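Local structure of beta-porphyranase B (Bacteroides plebeius, 4AWD) at residues R156-E161 with F276-F281; E33-N38 with R315-V320; N38-P43 with Y133-T138. The protein hydrolyses the beta-1,4 linkages between D-galactose and L-galactose-6-sulfate in porphyran, the sulfated polysaccharide of red seaweed, releasing mostly disaccharides. One frame throughout, in Å; residues are numbered along the deposited sequence.

Overall arrangement
From the N terminus, the chain passes through the short helix 30-34 and the turn after it, where E33-N38 packs on strand 308-321 near the C terminus; contact 2 thus closes a loop that spans nearly the whole domain. Contact 3 follows at once, sharing Asn-38, and sets N38-P43 on strand 134-141, an antiparallel neighbour of 308-321; its loop is nested in that of contact 2, and the two centres are about 6 Å apart. Contact 1 opens after contact 3 has closed, also inside contact 2, and ties strand 149-163 to the loop before strand 281-285. Its centre lies about 23 Å from that of contact 3, although Asp-277 packs against Tyr-133.

Contact 1 of 3, residues R156-E161 with F276-F281; sequences RPVMKE and FDRPMF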
loop_
_atom_site.group_PDB
_atom_site.type_symbol
_atom_site.label_atom_id
_atom_site.label_comp_id
_atom_site.label_asym_id
_atom_site.label_seq_id
_atom_site.Cartn_x
_atom_site.Cartn_y
_atom_site.Cartn_z
ATOM N N ARG A 156 12.918 -3.858 -2.432
ATOM C CA ARG A 156 14.081 -3.528 -1.635
ATOM C C ARG A 156 15.166 -2.859 -2.472
ATOM O O ARG A 156 15.202 -3.023 -3.687
ATOM C CB ARG A 156 14.604 -4.781 -0.964
ATOM C CG ARG A 156 13.608 -5.335 0.024
ATOM C CD ARG A 156 13.851 -6.797 0.200
ATOM N NE ARG A 156 14.922 -7.069 1.158
ATOM C CZ ARG A 156 15.581 -8.222 1.237
ATOM N NH1 ARG A 156 15.297 -9.228 0.397
ATOM N NH2 ARG A 156 16.531 -8.362 2.156
ATOM N N PRO A 157 16.030 -2.071 -1.824
ATOM C CA PRO A 157 17.036 -1.302 -2.550
ATOM C C PRO A 157 18.088 -2.167 -3.232
ATOM O O PRO A 157 18.481 -3.194 -2.711
ATOM C CB PRO A 157 17.672 -0.420 -1.462
ATOM C CG PRO A 157 17.287 -1.024 -0.168
ATOM C CD PRO A 157 16.002 -1.739 -0.386
ATOM N N VAL A 158 18.511 -1.738 -4.412
ATOM C CA VAL A 158 19.522 -2.434 -5.190
ATOM C C VAL A 158 20.703 -1.484 -5.347
ATOM O O VAL A 158 20.522 -0.296 -5.662
ATOM C CB VAL A 158 18.950 -2.873 -6.575
ATOM C CG1 VAL A 158 20.035 -2.968 -7.641
ATOM C CG2 VAL A 158 18.203 -4.192 -6.449
ATOM N N MET A 159 21.903 -2.000 -5.102
ATOM C CA MET A 159 23.121 -1.193 -5.167
ATOM C C MET A 159 23.658 -1.101 -6.600
ATOM O O MET A 159 23.673 -2.092 -7.340
ATOM C CB MET A 159 24.188 -1.744 -4.210
ATOM C CG MET A 159 25.285 -0.755 -3.834
ATOM S SD MET A 159 26.671 -0.693 -5.002
ATOM C CE MET A 159 27.485 -2.266 -4.689
ATOM N N LYS A 160 24.065 0.108 -6.979
ATOM C CA LYS A 160 24.752 0.362 -8.243
ATOM C C LYS A 160 25.951 1.252 -7.946
ATOM O O LYS A 160 25.831 2.242 -7.213
ATOM C CB LYS A 160 23.834 1.068 -9.240
ATOM C CG LYS A 160 24.197 0.818 -10.697
ATOM C CD LYS A 160 24.314 2.106 -11.507
ATOM C CE LYS A 160 22.958 2.771 -11.749
ATOM N NZ LYS A 160 23.108 4.105 -12.410
ATOM N N GLU A 161 27.108 0.888 -8.499
ATOM C CA GLU A 161 28.329 1.676 -8.313
ATOM C C GLU A 161 28.462 2.774 -9.360
ATOM O O GLU A 161 28.210 2.561 -10.552
ATOM C CB GLU A 161 29.576 0.781 -8.277
ATOM C CG GLU A 161 29.676 -0.060 -6.993
ATOM C CD GLU A 161 31.023 -0.772 -6.797
ATOM O OE1 GLU A 161 31.755 -0.992 -7.793
ATOM O OE2 GLU A 161 31.341 -1.116 -5.629
ATOM N N PHE A 276 10.311 1.924 -13.279
ATOM C CA PHE A 276 9.556 0.810 -12.685
ATOM C C PHE A 276 9.773 -0.540 -13.373
ATOM O O PHE A 276 8.845 -1.338 -13.504
ATOM C CB PHE A 276 8.060 1.146 -12.543
ATOM C CG PHE A 276 7.735 1.938 -11.298
ATOM C CD1 PHE A 276 8.633 2.875 -10.790
ATOM C CD2 PHE A 276 6.523 1.759 -10.644
ATOM C CE1 PHE A 276 8.337 3.603 -9.645
ATOM C CE2 PHE A 276 6.221 2.481 -9.495
ATOM C CZ PHE A 276 7.136 3.405 -8.993
ATOM N N ASP A 277 11.018 -0.790 -13.779
ATOM C CA ASP A 277 11.384 -2.039 -14.443
ATOM C C ASP A 277 11.732 -3.181 -13.476
ATOM O O ASP A 277 12.323 -4.181 -13.881
ATOM C CB ASP A 277 12.521 -1.821 -15.455
ATOM C CG ASP A 277 13.800 -1.277 -14.817
ATOM O OD1 ASP A 277 13.907 -1.237 -13.561
ATOM O OD2 ASP A 277 14.706 -0.866 -15.599
ATOM N N ARG A 278 11.370 -3.028 -12.208
ATOM C CA ARG A 278 11.636 -4.065 -11.220
ATOM C C ARG A 278 10.356 -4.535 -10.522
ATOM O O ARG A 278 9.519 -3.710 -10.130
ATOM C CB ARG A 278 12.615 -3.566 -10.167
ATOM C CG ARG A 278 14.066 -3.480 -10.588
ATOM C CD ARG A 278 14.869 -2.976 -9.389
ATOM N NE ARG A 278 14.597 -3.824 -8.225
ATOM C CZ ARG A 278 14.712 -3.446 -6.954
ATOM N NH1 ARG A 278 15.108 -2.212 -6.634
ATOM N NH2 ARG A 278 14.437 -4.321 -5.998
ATOM N N PRO A 279 10.216 -5.860 -10.331
ATOM C CA PRO A 279 9.038 -6.405 -9.650
ATOM C C PRO A 279 8.990 -6.018 -8.156
ATOM O O PRO A 279 9.986 -5.507 -7.603
ATOM C CB PRO A 279 9.225 -7.909 -9.817
ATOM C CG PRO A 279 10.737 -8.086 -9.824
ATOM C CD PRO A 279 11.233 -6.903 -10.607
ATOM N N MET A 280 7.842 -6.259 -7.518
ATOM C CA MET A 280 7.608 -5.842 -6.132
ATOM C C MET A 280 6.883 -6.897 -5.313
ATOM O O MET A 280 6.316 -7.865 -5.858
ATOM C CB MET A 280 6.765 -4.560 -6.096
ATOM C CG MET A 280 7.454 -3.310 -6.603
ATOM S SD MET A 280 6.343 -1.877 -6.618
ATOM C CE MET A 280 7.388 -0.715 -7.485
ATOM N N PHE A 281 6.885 -6.694 -3.997
ATOM C CA PHE A 281 5.963 -7.402 -3.104
ATOM C C PHE A 281 4.755 -6.524 -2.771
ATOM O O PHE A 281 4.802 -5.304 -2.948
ATOM C CB PHE A 281 6.672 -7.905 -1.829
ATOM C CG PHE A 281 7.441 -6.851 -1.078
ATOM C CD1 PHE A 281 6.814 -6.045 -0.137
ATOM C CD2 PHE A 281 8.806 -6.699 -1.275
ATOM C CE1 PHE A 281 7.533 -5.084 0.575
ATOM C CE2 PHE A 281 9.534 -5.746 -0.578
ATOM C CZ PHE A 281 8.898 -4.940 0.351
#
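The guanidinium of Arg-278 has Val-158 CG2 over one face, 3.6 Å above the plane and above its centre, and the carbonyl of Arg-156 at its edge. Both terminal nitrogens converge on that single oxygen: NH2 reaches Arg-156 O at 2.8 Å with an N-H...O angle of 153°, whereas NH1 makes a longer and more bent bond to it, 3.1 Å and 136°. The oxygen lies close to the guanidinium plane for both bonds, so this end-on, two-nitrogen grip fixes the rotation of the group and leaves its face to the valine methyl. A bend at chi3 (54°) in the otherwise extended Arg-278 chain turns the head toward the strand. The second flat group, the Phe-281 ring, receives Arg-156 CG at its edge, with CE2 4.1 Å away; Tyr-74 stacks on the same ring and His-283 meets it edge-to-face. Phe-281 lies about 7 Å, side chain to side chain, from Trp-75, a substrate-binding residue by similarity. In the fold, the contact joins strand 149-163, paired through Val-158 with Ser-173 of strand 168-182, to the loop leading into strand 281-285, whose Phe-281 is backbone-bonded to Ser-154.

Contact 2 of 3, residues E33-N38 with R315-V320; sequences EEHIKN and RAYKLV
A short N-terminal helix and the 3-10 turn after it pack here against strand 308-321 of the GH16 beta-sandwich, through His-35 and Ile-36 on one side and Arg-315 and Tyr-317 on the other. Arg-315 NH2 lies over one face of the imidazole, 3.3 Å above its plane and offset toward the rim, which brings it 3.4 Å from His-35 CG. The ring and guanidinium planes are 52° apart, so the two groups are inclined rather than stacked flat. At the edge of the same imidazole, near its plane, stands Tyr-317 OH; its nearest atom on the histidine is CB, at 3.4 Å. His-35 CG is anti to the backbone N (chi1 -170°), which carries the ring toward the strand, where it meets the guanidinium with a face and the hydroxyl with an edge. Ile-36 adds an apolar contact, its CG1 lying 3.6 Å from Tyr-317 CE2.

The polar ends are held by residues outside the pair: His-35 NE2 bonds to Glu-137, Tyr-317 OH to the backbone oxygen of Ala-32, and Arg-315 NH1 forms a salt bridge with Glu-57, a ligand of the calcium ion. Arg-315 is thus itself a second-shell residue of the metal site. Away from the strand, Lys-37 NZ forms a salt bridge with Glu-34 OE2 at 3.1 Å, approaching the anti lone pair of that oxygen, and so joins two side chains of the same segment, three residues apart. Strand 308-321 runs antiparallel between strands 46-50 and 134-141 at this level: Ala-316 and Lys-318 bond through their backbones to Asn-51 and Val-49, while Arg-315 and Tyr-317 bond to Glu-137 and Tyr-135, and helix 30-34 touches the Arg-315 side chain through Leu-31 and Ala-32.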
loop_
_atom_site.group_PDB
_atom_site.type_symbol
_atom_site.label_atom_id
_atom_site.label_comp_id
_atom_site.label_asym_id
_atom_site.label_seq_id
_atom_site.Cartn_x
_atom_site.Cartn_y
_atom_site.Cartn_z
ATOM N N GLU A 33 -11.484 -14.584 -10.963
ATOM C CA GLU A 33 -11.710 -14.853 -12.394
ATOM C C GLU A 33 -12.952 -14.117 -12.886
ATOM O O GLU A 33 -12.920 -13.458 -13.925
ATOM C CB GLU A 33 -11.844 -16.355 -12.667
ATOM C CG GLU A 33 -11.964 -16.730 -14.139
ATOM C CD GLU A 33 -10.622 -16.778 -14.872
ATOM O OE1 GLU A 33 -9.553 -16.660 -14.214
ATOM O OE2 GLU A 33 -10.638 -16.947 -16.122
ATOM N N GLU A 34 -14.035 -14.222 -12.118
ATOM C CA GLU A 34 -15.284 -13.538 -12.421
ATOM C C GLU A 34 -15.113 -12.011 -12.453
ATOM O O GLU A 34 -15.765 -11.337 -13.249
ATOM C CB GLU A 34 -16.360 -13.962 -11.414
ATOM C CG GLU A 34 -17.728 -13.272 -11.558
ATOM C CD GLU A 34 -18.494 -13.636 -12.845
ATOM O OE1 GLU A 34 -18.275 -14.736 -13.427
ATOM O OE2 GLU A 34 -19.334 -12.806 -13.271
ATOM N N HIS A 35 -14.225 -11.479 -11.609
ATOM C CA HIS A 35 -13.971 -10.033 -11.533
ATOM C C HIS A 35 -13.294 -9.422 -12.786
ATOM O O HIS A 35 -13.239 -8.199 -12.921
ATOM C CB HIS A 35 -13.173 -9.693 -10.259
ATOM C CG HIS A 35 -13.063 -8.221 -9.977
ATOM N ND1 HIS A 35 -14.163 -7.411 -9.776
ATOM C CD2 HIS A 35 -11.979 -7.416 -9.849
ATOM C CE1 HIS A 35 -13.764 -6.172 -9.549
ATOM N NE2 HIS A 35 -12.443 -6.147 -9.593
ATOM N N ILE A 36 -12.797 -10.262 -13.698
ATOM C CA ILE A 36 -12.191 -9.789 -14.954
ATOM C C ILE A 36 -13.161 -8.932 -15.798
ATOM O O ILE A 36 -12.734 -7.970 -16.445
ATOM C CB ILE A 36 -11.549 -10.962 -15.764
ATOM C CG1 ILE A 36 -10.379 -11.557 -14.970
ATOM C CG2 ILE A 36 -11.055 -10.511 -17.156
ATOM C CD1 ILE A 36 -9.886 -12.916 -15.483
ATOM N N LYS A 37 -14.452 -9.266 -15.759
ATOM C CA LYS A 37 -15.530 -8.413 -16.296
ATOM C C LYS A 37 -15.311 -6.930 -16.029
ATOM O O LYS A 37 -15.612 -6.096 -16.879
ATOM C CB LYS A 37 -16.841 -8.695 -15.572
ATOM C CG LYS A 37 -17.532 -9.986 -15.834
ATOM C CD LYS A 37 -18.910 -9.966 -15.145
ATOM C CE LYS A 37 -18.827 -9.413 -13.726
ATOM N NZ LYS A 37 -19.973 -9.842 -12.875
ATOM N N ASN A 38 -14.859 -6.620 -14.809
ATOM C CA ASN A 38 -14.783 -5.248 -14.305
ATOM C C ASN A 38 -13.473 -4.524 -14.598
ATOM O O ASN A 38 -13.391 -3.311 -14.464
ATOM C CB ASN A 38 -15.051 -5.219 -12.802
ATOM C CG ASN A 38 -16.434 -5.712 -12.448
ATOM O OD1 ASN A 38 -17.426 -5.209 -12.958
ATOM N ND2 ASN A 38 -16.506 -6.708 -11.570
ATOM N N ARG A 315 -6.803 -8.742 -5.187
ATOM C CA ARG A 315 -6.813 -9.505 -6.436
ATOM C C ARG A 315 -5.805 -8.964 -7.439
ATOM O O ARG A 315 -5.763 -7.768 -7.702
ATOM C CB ARG A 315 -8.248 -9.636 -7.004
ATOM C CG ARG A 315 -9.276 -10.023 -5.899
ATOM C CD ARG A 315 -10.532 -10.757 -6.334
ATOM N NE ARG A 315 -11.645 -9.912 -6.738
ATOM C CZ ARG A 315 -12.917 -10.023 -6.330
ATOM N NH1 ARG A 315 -13.311 -10.935 -5.452
ATOM N NH2 ARG A 315 -13.819 -9.190 -6.821
ATOM N N ALA A 316 -4.951 -9.845 -7.952
ATOM C CA ALA A 316 -3.924 -9.447 -8.918
ATOM C C ALA A 316 -4.083 -10.176 -10.251
ATOM O O ALA A 316 -4.528 -11.332 -10.299
ATOM C CB ALA A 316 -2.541 -9.691 -8.355
ATOM N N TYR A 317 -3.705 -9.500 -11.329
ATOM C CA TYR A 317 -3.815 -10.074 -12.655
ATOM C C TYR A 317 -2.569 -9.831 -13.500
ATOM O O TYR A 317 -1.799 -8.904 -13.258
ATOM C CB TYR A 317 -5.073 -9.566 -13.366
ATOM C CG TYR A 317 -6.349 -9.784 -12.572
ATOM C CD1 TYR A 317 -6.721 -8.898 -11.557
ATOM C CD2 TYR A 317 -7.173 -10.874 -12.819
ATOM C CE1 TYR A 317 -7.874 -9.088 -10.817
ATOM C CE2 TYR A 317 -8.345 -11.067 -12.082
ATOM C CZ TYR A 317 -8.680 -10.167 -11.084
ATOM O OH TYR A 317 -9.817 -10.338 -10.343
ATOM N N LYS A 318 -2.390 -10.714 -14.477
ATOM C CA LYS A 318 -1.339 -10.651 -15.482
ATOM C C LYS A 318 -1.946 -10.595 -16.870
ATOM O O LYS A 318 -2.993 -11.189 -17.126
ATOM C CB LYS A 318 -0.497 -11.925 -15.407
ATOM C CG LYS A 318 0.923 -11.737 -14.937
ATOM C CD LYS A 318 1.478 -13.060 -14.382
ATOM C CE LYS A 318 1.033 -14.278 -15.202
ATOM N NZ LYS A 318 1.504 -15.556 -14.588
ATOM N N LEU A 319 -1.276 -9.900 -17.775
ATOM C CA LEU A 319 -1.634 -9.976 -19.180
ATOM C C LEU A 319 -0.893 -11.122 -19.862
ATOM O O LEU A 319 0.315 -11.300 -19.694
ATOM C CB LEU A 319 -1.337 -8.668 -19.897
ATOM C CG LEU A 319 -2.348 -7.544 -19.706
ATOM C CD1 LEU A 319 -1.782 -6.301 -20.344
ATOM C CD2 LEU A 319 -3.699 -7.896 -20.319
ATOM N N VAL A 320 -1.644 -11.882 -20.647
ATOM C CA VAL A 320 -1.125 -13.024 -21.378
ATOM C C VAL A 320 -1.664 -12.943 -22.820
ATOM O O VAL A 320 -2.777 -12.449 -23.026
ATOM C CB VAL A 320 -1.530 -14.327 -20.633
ATOM C CG1 VAL A 320 -2.179 -15.350 -21.529
ATOM C CG2 VAL A 320 -0.353 -14.907 -19.854
#

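Contact 3 of 3, residues N38-P43 with Y133-T138; sequences NLPEAP and YGYYET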
loop_
_atom_site.group_PDB
_atom_site.type_symbol
_atom_site.label_atom_id
_atom_site.label_comp_id
_atom_site.label_asym_id
_atom_site.label_seq_id
_atom_site.Cartn_x
_atom_site.Cartn_y
_atom_site.Cartn_z
ATOM N N ASN A 38 -14.859 -6.620 -14.809
ATOM C CA ASN A 38 -14.783 -5.248 -14.305
ATOM C C ASN A 38 -13.473 -4.524 -14.598
ATOM O O ASN A 38 -13.391 -3.311 -14.464
ATOM C CB ASN A 38 -15.051 -5.219 -12.802
ATOM C CG ASN A 38 -16.434 -5.712 -12.448
ATOM O OD1 ASN A 38 -17.426 -5.209 -12.958
ATOM N ND2 ASN A 38 -16.506 -6.708 -11.570
ATOM N N LEU A 39 -12.452 -5.274 -14.987
ATOM C CA LEU A 39 -11.163 -4.689 -15.337
ATOM C C LEU A 39 -11.270 -3.855 -16.621
ATOM O O LEU A 39 -12.204 -4.038 -17.408
ATOM C CB LEU A 39 -10.073 -5.785 -15.446
ATOM C CG LEU A 39 -9.296 -6.143 -14.169
ATOM C CD1 LEU A 39 -10.157 -6.150 -12.891
ATOM C CD2 LEU A 39 -8.556 -7.478 -14.291
ATOM N N PRO A 40 -10.338 -2.910 -16.814
ATOM C CA PRO A 40 -10.181 -2.267 -18.116
ATOM C C PRO A 40 -9.946 -3.308 -19.194
ATOM O O PRO A 40 -9.274 -4.309 -18.938
ATOM C CB PRO A 40 -8.914 -1.411 -17.943
ATOM C CG PRO A 40 -8.353 -1.764 -16.600
ATOM C CD PRO A 40 -9.514 -2.250 -15.798
ATOM N N GLU A 41 -10.511 -3.081 -20.378
ATOM C CA GLU A 41 -10.346 -4.005 -21.491
ATOM C C GLU A 41 -8.866 -4.233 -21.724
ATOM O O GLU A 41 -8.080 -3.283 -21.775
ATOM C CB GLU A 41 -10.992 -3.457 -22.762
ATOM N N ALA A 42 -8.491 -5.501 -21.826
ATOM C CA ALA A 42 -7.133 -5.883 -22.158
ATOM C C ALA A 42 -6.811 -5.350 -23.549
ATOM O O ALA A 42 -7.718 -5.230 -24.387
ATOM C CB ALA A 42 -6.992 -7.406 -22.120
ATOM N N PRO A 43 -5.531 -5.024 -23.807
ATOM C CA PRO A 43 -5.118 -4.719 -25.178
ATOM C C PRO A 43 -5.464 -5.849 -26.148
ATOM O O PRO A 43 -5.543 -7.028 -25.750
ATOM C CB PRO A 43 -3.594 -4.606 -25.066
ATOM C CG PRO A 43 -3.353 -4.197 -23.663
ATOM C CD PRO A 43 -4.413 -4.904 -22.857
ATOM N N TYR A 133 4.300 -5.990 -14.041
ATOM C CA TYR A 133 3.255 -5.375 -14.881
ATOM C C TYR A 133 2.014 -6.239 -14.844
ATOM O O TYR A 133 2.094 -7.483 -14.882
ATOM C CB TYR A 133 3.713 -5.147 -16.331
ATOM C CG TYR A 133 5.096 -4.542 -16.446
ATOM C CD1 TYR A 133 5.463 -3.448 -15.669
ATOM C CD2 TYR A 133 6.052 -5.088 -17.298
ATOM C CE1 TYR A 133 6.725 -2.903 -15.755
ATOM C CE2 TYR A 133 7.330 -4.529 -17.395
ATOM C CZ TYR A 133 7.644 -3.437 -16.617
ATOM O OH TYR A 133 8.886 -2.883 -16.669
ATOM N N GLY A 134 0.873 -5.571 -14.738
ATOM C CA GLY A 134 -0.366 -6.250 -14.426
ATOM C C GLY A 134 -1.307 -5.325 -13.692
ATOM O O GLY A 134 -1.132 -4.098 -13.710
ATOM N N TYR A 135 -2.305 -5.919 -13.054
ATOM C CA TYR A 135 -3.373 -5.180 -12.399
ATOM C C TYR A 135 -3.547 -5.662 -10.955
ATOM O O TYR A 135 -3.522 -6.867 -10.665
ATOM C CB TYR A 135 -4.683 -5.324 -13.185
ATOM C CG TYR A 135 -5.781 -4.383 -12.749
ATOM C CD1 TYR A 135 -6.658 -4.732 -11.721
ATOM C CD2 TYR A 135 -5.936 -3.141 -13.354
ATOM C CE1 TYR A 135 -7.683 -3.860 -11.298
ATOM C CE2 TYR A 135 -6.957 -2.263 -12.956
ATOM C CZ TYR A 135 -7.820 -2.628 -11.918
ATOM O OH TYR A 135 -8.818 -1.773 -11.517
ATOM N N TYR A 136 -3.710 -4.706 -10.052
ATOM C CA TYR A 136 -3.727 -4.976 -8.626
ATOM C C TYR A 136 -4.839 -4.155 -8.010
ATOM O O TYR A 136 -4.998 -2.977 -8.338
ATOM C CB TYR A 136 -2.374 -4.596 -8.025
ATOM C CG TYR A 136 -1.237 -5.376 -8.653
ATOM C CD1 TYR A 136 -0.833 -6.616 -8.131
ATOM C CD2 TYR A 136 -0.579 -4.887 -9.769
ATOM C CE1 TYR A 136 0.175 -7.340 -8.716
ATOM C CE2 TYR A 136 0.451 -5.608 -10.360
ATOM C CZ TYR A 136 0.820 -6.830 -9.826
ATOM O OH TYR A 136 1.834 -7.530 -10.433
ATOM N N GLU A 137 -5.608 -4.764 -7.114
ATOM C CA GLU A 137 -6.808 -4.109 -6.618
ATOM C C GLU A 137 -7.232 -4.694 -5.289
ATOM O O GLU A 137 -7.056 -5.892 -5.049
ATOM C CB GLU A 137 -7.947 -4.278 -7.634
ATOM C CG GLU A 137 -9.178 -3.419 -7.343
ATOM C CD GLU A 137 -9.982 -3.096 -8.583
ATOM O OE1 GLU A 137 -10.782 -3.952 -9.029
ATOM O OE2 GLU A 137 -9.803 -1.979 -9.111
ATOM N N THR A 138 -7.822 -3.854 -4.441
ATOM C CA THR A 138 -8.422 -4.318 -3.208
ATOM C C THR A 138 -9.769 -3.642 -2.987
ATOM O O THR A 138 -9.998 -2.520 -3.462
ATOM C CB THR A 138 -7.484 -4.085 -1.982
ATOM O OG1 THR A 138 -8.039 -4.736 -0.835
ATOM C CG2 THR A 138 -7.303 -2.611 -1.668
HETATM O O HOH W 1 -11.292 -1.594 -12.647
#
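Asn-38 begins the segment and meets the strand through water: one water molecule donates to Asn-38 O at 3.3 Å and to Tyr-135 OH at 2.7 Å, bridging backbone and phenol. Leu-39 follows and makes the main direct contact. Its CG sits over one face of the Tyr-135 ring, 4.1 Å from the ring centroid and 19° off the normal, a geometry that qualifies as CH-pi; the position is offset toward the CD1-CE1 rim, and the methyl CD1 extends the contact to Tyr-135 CE1 at 3.7 Å. Next comes Pro-40, whose ring approaches the phenol obliquely, CD lying 3.8 Å from Tyr-135 CE2. The leucine thus covers the CD1-CE1 side of the face, while the proline meets the ring at CE2. Beyond Pro-40 the segment leaves the strand.

Tyr-135 is placed for this by a chi1 of -169°, which turns the ring away from the backbone nitrogen and out to the loop. Its hydroxyl is fixed twice: it donates to Glu-137 OE2 at 2.6 Å, meeting that oxygen from 50° out of the carboxylate plane, and accepts from the bridging water. The carboxylate that also holds His-35 thus serves both the phenol and the imidazole. The loop 38-43, between helix 30-34 and strand 46-50, packs on the Tyr-135 side chain of strand 134-141, which lies between strands 241-249 and 308-321; Pro-40 also touches Trp-246 of the former and Leu-39 packs on Tyr-317 of the latter.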